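Local coordinates for protein xylanase Y (Bacillus halodurans, PDB 1WU4) that hydrolyses xylooligosaccharides of three or more units with inversion of anomeric configuration, releasing xylose from the reducing end, at residues Gly104-Tyr109 and Trp123-Asp128; Gly108-Ser113 and Arg159-Thr164. The protein carries 1 engineered substitution. One frame throughout, in Å; residues are numbered along the deposited sequence.

Contact 1: Gly104-Tyr109 and Trp123-Asp128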
loop_
_atom_site.group_PDB
_atom_site.type_symbol
_atom_site.label_atom_id
_atom_site.label_comp_id
_atom_site.label_asym_id
_atom_site.label_seq_id
_atom_site.Cartn_x
_atom_site.Cartn_y
_atom_site.Cartn_z
ATOM N N GLY A 104 24.284 -6.508 9.863
ATOM C CA GLY A 104 24.405 -5.283 9.097
ATOM C C GLY A 104 23.716 -4.094 9.733
ATOM O O GLY A 104 23.035 -4.223 10.753
ATOM N N VAL A 105 23.880 -2.933 9.111
ATOM C CA VAL A 105 23.301 -1.699 9.623
ATOM C C VAL A 105 21.772 -1.718 9.634
ATOM O O VAL A 105 21.148 -0.971 10.386
ATOM C CB VAL A 105 23.805 -0.479 8.807
ATOM C CG1 VAL A 105 23.081 -0.389 7.477
ATOM C CG2 VAL A 105 23.634 0.797 9.619
ATOM N N HIS A 106 21.171 -2.577 8.816
ATOM C CA HIS A 106 19.717 -2.666 8.757
ATOM C C HIS A 106 19.154 -3.896 9.466
ATOM O O HIS A 106 18.046 -4.346 9.172
ATOM C CB HIS A 106 19.245 -2.617 7.300
ATOM C CG HIS A 106 19.557 -1.319 6.616
ATOM N ND1 HIS A 106 20.354 -1.239 5.495
ATOM C CD2 HIS A 106 19.203 -0.047 6.920
ATOM C CE1 HIS A 106 20.481 0.027 5.138
ATOM N NE2 HIS A 106 19.793 0.770 5.985
ATOM N N ALA A 107 19.919 -4.435 10.411
ATOM C CA ALA A 107 19.462 -5.586 11.178
ATOM C C ALA A 107 18.150 -5.164 11.841
ATOM O O ALA A 107 18.051 -4.064 12.384
ATOM C CB ALA A 107 20.497 -5.957 12.238
ATOM N N GLY A 108 17.144 -6.028 11.784
ATOM C CA GLY A 108 15.858 -5.693 12.374
ATOM C C GLY A 108 14.838 -5.327 11.311
ATOM O O GLY A 108 13.639 -5.255 11.585
ATOM N N TYR A 109 15.322 -5.079 10.097
ATOM C CA TYR A 109 14.460 -4.743 8.968
ATOM C C TYR A 109 14.480 -5.908 7.981
ATOM O O TYR A 109 15.184 -6.900 8.192
ATOM C CB TYR A 109 14.940 -3.465 8.275
ATOM C CG TYR A 109 14.840 -2.207 9.116
ATOM C CD1 TYR A 109 13.672 -1.897 9.816
ATOM C CD2 TYR A 109 15.889 -1.291 9.154
ATOM C CE1 TYR A 109 13.551 -0.700 10.526
ATOM C CE2 TYR A 109 15.780 -0.092 9.859
ATOM C CZ TYR A 109 14.611 0.195 10.539
ATOM O OH TYR A 109 14.495 1.394 11.206
ATOM N N TRP A 123 20.764 -5.589 1.204
ATOM C CA TRP A 123 20.571 -5.611 2.648
ATOM C C TRP A 123 19.882 -4.315 3.062
ATOM O O TRP A 123 19.882 -3.936 4.228
ATOM C CB TRP A 123 21.907 -5.774 3.379
ATOM C CG TRP A 123 22.332 -7.210 3.540
ATOM C CD1 TRP A 123 21.983 -8.266 2.745
ATOM C CD2 TRP A 123 23.223 -7.734 4.531
ATOM N NE1 TRP A 123 22.606 -9.415 3.179
ATOM C CE2 TRP A 123 23.373 -9.116 4.275
ATOM C CE3 TRP A 123 23.915 -7.168 5.612
ATOM C CZ2 TRP A 123 24.187 -9.942 5.058
ATOM C CZ3 TRP A 123 24.725 -7.988 6.391
ATOM C CH2 TRP A 123 24.853 -9.362 6.108
ATOM N N GLY A 124 19.299 -3.640 2.080
ATOM C CA GLY A 124 18.580 -2.408 2.352
ATOM C C GLY A 124 17.089 -2.704 2.348
ATOM O O GLY A 124 16.623 -3.514 1.548
ATOM N N PRO A 125 16.313 -2.068 3.237
ATOM C CA PRO A 125 14.864 -2.278 3.323
ATOM C C PRO A 125 14.043 -1.234 2.570
ATOM O O PRO A 125 14.573 -0.231 2.096
ATOM C CB PRO A 125 14.612 -2.204 4.818
ATOM C CG PRO A 125 15.528 -1.077 5.216
ATOM C CD PRO A 125 16.810 -1.369 4.437
ATOM N N ALA A 126 12.744 -1.491 2.467
ATOM C CA ALA A 126 11.808 -0.580 1.814
ATOM C C ALA A 126 10.710 -0.330 2.847
ATOM O O ALA A 126 9.870 -1.194 3.088
ATOM C CB ALA A 126 11.226 -1.223 0.562
ATOM N N PRO A 127 10.706 0.858 3.473
ATOM C CA PRO A 127 9.721 1.228 4.496
ATOM C C PRO A 127 8.250 0.921 4.224
ATOM O O PRO A 127 7.506 0.614 5.156
ATOM C CB PRO A 127 9.978 2.717 4.695
ATOM C CG PRO A 127 11.456 2.810 4.509
ATOM C CD PRO A 127 11.692 1.938 3.287
ATOM N N ASP A 128 7.813 1.004 2.970
ATOM C CA ASP A 128 6.410 0.708 2.697
ATOM C C ASP A 128 6.101 -0.767 2.941
ATOM O O ASP A 128 4.955 -1.138 3.196
ATOM C CB ASP A 128 6.002 1.170 1.281
ATOM C CG ASP A 128 6.778 0.490 0.166
ATOM O OD1 ASP A 128 7.983 0.220 0.330
ATOM O OD2 ASP A 128 6.169 0.254 -0.903
#

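Contact 2: Gly108-Ser113 and Arg159-Thr164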
loop_
_atom_site.group_PDB
_atom_site.type_symbol
_atom_site.label_atom_id
_atom_site.label_comp_id
_atom_site.label_asym_id
_atom_site.label_seq_id
_atom_site.Cartn_x
_atom_site.Cartn_y
_atom_site.Cartn_z
ATOM N N GLY A 108 17.144 -6.028 11.784
ATOM C CA GLY A 108 15.858 -5.693 12.374
ATOM C C GLY A 108 14.838 -5.327 11.311
ATOM O O GLY A 108 13.639 -5.255 11.585
ATOM N N TYR A 109 15.322 -5.079 10.097
ATOM C CA TYR A 109 14.460 -4.743 8.968
ATOM C C TYR A 109 14.480 -5.908 7.981
ATOM O O TYR A 109 15.184 -6.900 8.192
ATOM C CB TYR A 109 14.940 -3.465 8.275
ATOM C CG TYR A 109 14.840 -2.207 9.116
ATOM C CD1 TYR A 109 13.672 -1.897 9.816
ATOM C CD2 TYR A 109 15.889 -1.291 9.154
ATOM C CE1 TYR A 109 13.551 -0.700 10.526
ATOM C CE2 TYR A 109 15.780 -0.092 9.859
ATOM C CZ TYR A 109 14.611 0.195 10.539
ATOM O OH TYR A 109 14.495 1.394 11.206
ATOM N N PHE A 110 13.718 -5.784 6.899
ATOM C CA PHE A 110 13.628 -6.842 5.895
ATOM C C PHE A 110 14.263 -6.447 4.564
ATOM O O PHE A 110 13.971 -5.382 4.021
ATOM C CB PHE A 110 12.155 -7.202 5.679
ATOM C CG PHE A 110 11.474 -7.731 6.912
ATOM C CD1 PHE A 110 11.368 -9.102 7.129
ATOM C CD2 PHE A 110 10.974 -6.860 7.876
ATOM C CE1 PHE A 110 10.775 -9.600 8.288
ATOM C CE2 PHE A 110 10.381 -7.349 9.040
ATOM C CZ PHE A 110 10.282 -8.721 9.245
ATOM N N ALA A 111 15.137 -7.308 4.042
ATOM C CA ALA A 111 15.797 -7.047 2.764
ATOM C C ALA A 111 14.689 -6.816 1.742
ATOM O O ALA A 111 13.804 -7.656 1.583
ATOM C CB ALA A 111 16.658 -8.240 2.365
ATOM N N TRP A 112 14.742 -5.690 1.036
ATOM C CA TRP A 112 13.673 -5.349 0.103
ATOM C C TRP A 112 13.473 -6.253 -1.104
ATOM O O TRP A 112 12.345 -6.404 -1.586
ATOM C CB TRP A 112 13.819 -3.894 -0.372
ATOM C CG TRP A 112 14.749 -3.692 -1.528
ATOM C CD1 TRP A 112 16.107 -3.561 -1.484
ATOM C CD2 TRP A 112 14.380 -3.595 -2.908
ATOM N NE1 TRP A 112 16.608 -3.382 -2.753
ATOM C CE2 TRP A 112 15.568 -3.400 -3.646
ATOM C CE3 TRP A 112 13.158 -3.652 -3.591
ATOM C CZ2 TRP A 112 15.569 -3.262 -5.040
ATOM C CZ3 TRP A 112 13.160 -3.517 -4.977
ATOM C CH2 TRP A 112 14.359 -3.323 -5.685
ATOM N N SER A 113 14.556 -6.853 -1.588
ATOM C CA SER A 113 14.487 -7.722 -2.757
ATOM C C SER A 113 15.291 -9.000 -2.584
ATOM O O SER A 113 16.464 -8.959 -2.216
ATOM C CB SER A 113 14.994 -6.973 -3.992
ATOM O OG SER A 113 15.106 -7.841 -5.108
ATOM N N ARG A 159 4.591 -5.271 17.042
ATOM C CA ARG A 159 5.078 -4.266 17.984
ATOM C C ARG A 159 6.595 -4.174 17.975
ATOM O O ARG A 159 7.163 -3.088 18.085
ATOM C CB ARG A 159 4.577 -4.568 19.400
ATOM C CG ARG A 159 3.067 -4.415 19.561
ATOM C CD ARG A 159 2.653 -4.396 21.029
ATOM N NE ARG A 159 2.958 -5.649 21.713
ATOM C CZ ARG A 159 2.165 -6.716 21.715
ATOM N NH1 ARG A 159 1.007 -6.690 21.070
ATOM N NH2 ARG A 159 2.535 -7.816 22.358
ATOM N N LYS A 160 7.252 -5.319 17.834
ATOM C CA LYS A 160 8.708 -5.366 17.798
ATOM C C LYS A 160 9.215 -4.607 16.572
ATOM O O LYS A 160 10.132 -3.787 16.660
ATOM C CB LYS A 160 9.169 -6.823 17.721
ATOM C CG LYS A 160 10.669 -7.024 17.785
ATOM C CD LYS A 160 11.076 -8.365 17.176
ATOM C CE LYS A 160 10.220 -9.524 17.678
ATOM N NZ LYS A 160 10.257 -9.675 19.158
ATOM N N LEU A 161 8.608 -4.887 15.423
ATOM C CA LEU A 161 9.010 -4.237 14.185
ATOM C C LEU A 161 8.810 -2.727 14.253
ATOM O O LEU A 161 9.700 -1.959 13.888
ATOM C CB LEU A 161 8.225 -4.818 13.008
ATOM C CG LEU A 161 8.563 -4.253 11.624
ATOM C CD1 LEU A 161 10.056 -4.404 11.341
ATOM C CD2 LEU A 161 7.735 -4.985 10.573
ATOM N N LEU A 162 7.646 -2.296 14.727
ATOM C CA LEU A 162 7.392 -0.866 14.816
ATOM C C LEU A 162 8.315 -0.195 15.828
ATOM O O LEU A 162 8.628 0.989 15.702
ATOM C CB LEU A 162 5.923 -0.604 15.150
ATOM C CG LEU A 162 4.952 -0.959 14.018
ATOM C CD1 LEU A 162 3.538 -0.600 14.433
ATOM C CD2 LEU A 162 5.346 -0.218 12.744
ATOM N N HIS A 163 8.759 -0.946 16.831
ATOM C CA HIS A 163 9.686 -0.386 17.807
ATOM C C HIS A 163 10.974 -0.024 17.064
ATOM O O HIS A 163 11.527 1.060 17.233
ATOM C CB HIS A 163 10.011 -1.402 18.902
ATOM C CG HIS A 163 11.202 -1.024 19.727
ATOM N ND1 HIS A 163 11.172 -0.007 20.656
ATOM C CD2 HIS A 163 12.477 -1.480 19.711
ATOM C CE1 HIS A 163 12.376 0.150 21.174
ATOM N NE2 HIS A 163 13.187 -0.731 20.618
ATOM N N THR A 164 11.452 -0.952 16.241
ATOM C CA THR A 164 12.667 -0.731 15.468
ATOM C C THR A 164 12.497 0.463 14.530
ATOM O O THR A 164 13.370 1.325 14.441
ATOM C CB THR A 164 13.019 -1.979 14.634
ATOM O OG1 THR A 164 13.110 -3.116 15.503
ATOM C CG2 THR A 164 14.345 -1.787 13.914
HETATM O O HOH W 1 12.547 -5.404 14.075
#

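Contact 1: Gly104-Tyr109 and Trp123-Asp128
The imidazole of H106 takes P125 CD over one face, 3.6 Å from its centroid and 14° off the ring normal, a CH-pi contact with the two side chains roughly perpendicular. V105 CG1 rests over the centre of the opposite face, so the imidazole is sandwiched between two aliphatic groups. With CG beside the backbone N (chi1 -64°), the ring also brings its ND1 edge to the carbonyl O of W123; that hydrogen bond, 3.0 Å from ND1 to O, is weak because the N-H...O angle is bent to 131°. Further along P125, CB meets Y109 CB at 3.7 Å. At the outer end, the indole CZ3 of W123 reaches the backbone N of G104 at 3.8 Å; a side chain at G104 would run into the indole. The contact fastens the loop after helix 85-99 to the lead-in of helix 127-144 in this family 8 barrel. The P125 side chain is about 11 Å from that of E70, the proton donor by similarity, so this is packing beside the active-site region. The contact is chiefly apolar, P125 bridging the H106 ring and Y109 CB, which suggests that the two covered faces do more than the weak bond to fix the imidazole.

Contact 2: Gly108-Ser113 and Arg159-Thr164
Segment 159-164 is helical, part of helix 154-167, whereas 108-113 is an irregular loop leading into strand 113-114 and packs on that helix; the two backbones come closest at G108 and T164, with CA atoms 6.7 Å apart. One water joins them, donating to G108 O at 2.7 Å and lying 2.8 Å from T164 OG1. T164 CG2, anti to its own N while OG1 turns to the water, presses on the phenol of Y109 at 3.6 Å from CE1. The Y109 and T164 side chains pass alongside one another, pointing opposite ways, with Y109 OH 3.4 Å from T164 O; its hydrogen bond goes instead to the carbonyl O of H175. One helical turn back, L161 meets the edge of the F110 ring, CD1 lying 3.8 Å from CE2 near the ring plane, and the same methyl packs 3.7 Å from G108 O. F110 also meets F133 and, edge-to-face, Y100. Replacing Y109 with an alanine would probably open a gap beside T164 CG2 and leave the carbonyl of H175 without its phenol partner. Methyl-to-ring packing supplies most of the direct contact, while the water spans G108 O and T164 OG1, so the hydrogen-bonded link between the segments is indirect.

Overall arrangement
From the N terminus, the chain leaves helix 85-99 and enters the loop from which both contacts start, sharing G108 and Y109. Contact 1 closes the shorter loop, returning after 13 intervening residues at 123-128, the approach to helix 127-144. Contact 2 closes a longer one, 45 residues between its segments, reaching helix 154-167, the next helix along. The segments 104-109, 108-113, 123-128 and 159-164 follow in that order, with the first two overlapping, so the two closures cross and do not nest. Their centres lie 7 Å apart, and a probable hydrogen bond from W112 N to G124 O (2.9 Å) joins them directly. Together they tie one loop of the (alpha/alpha)6 barrel to the lead-in of helix 127-144 and to helix 154-167 itself.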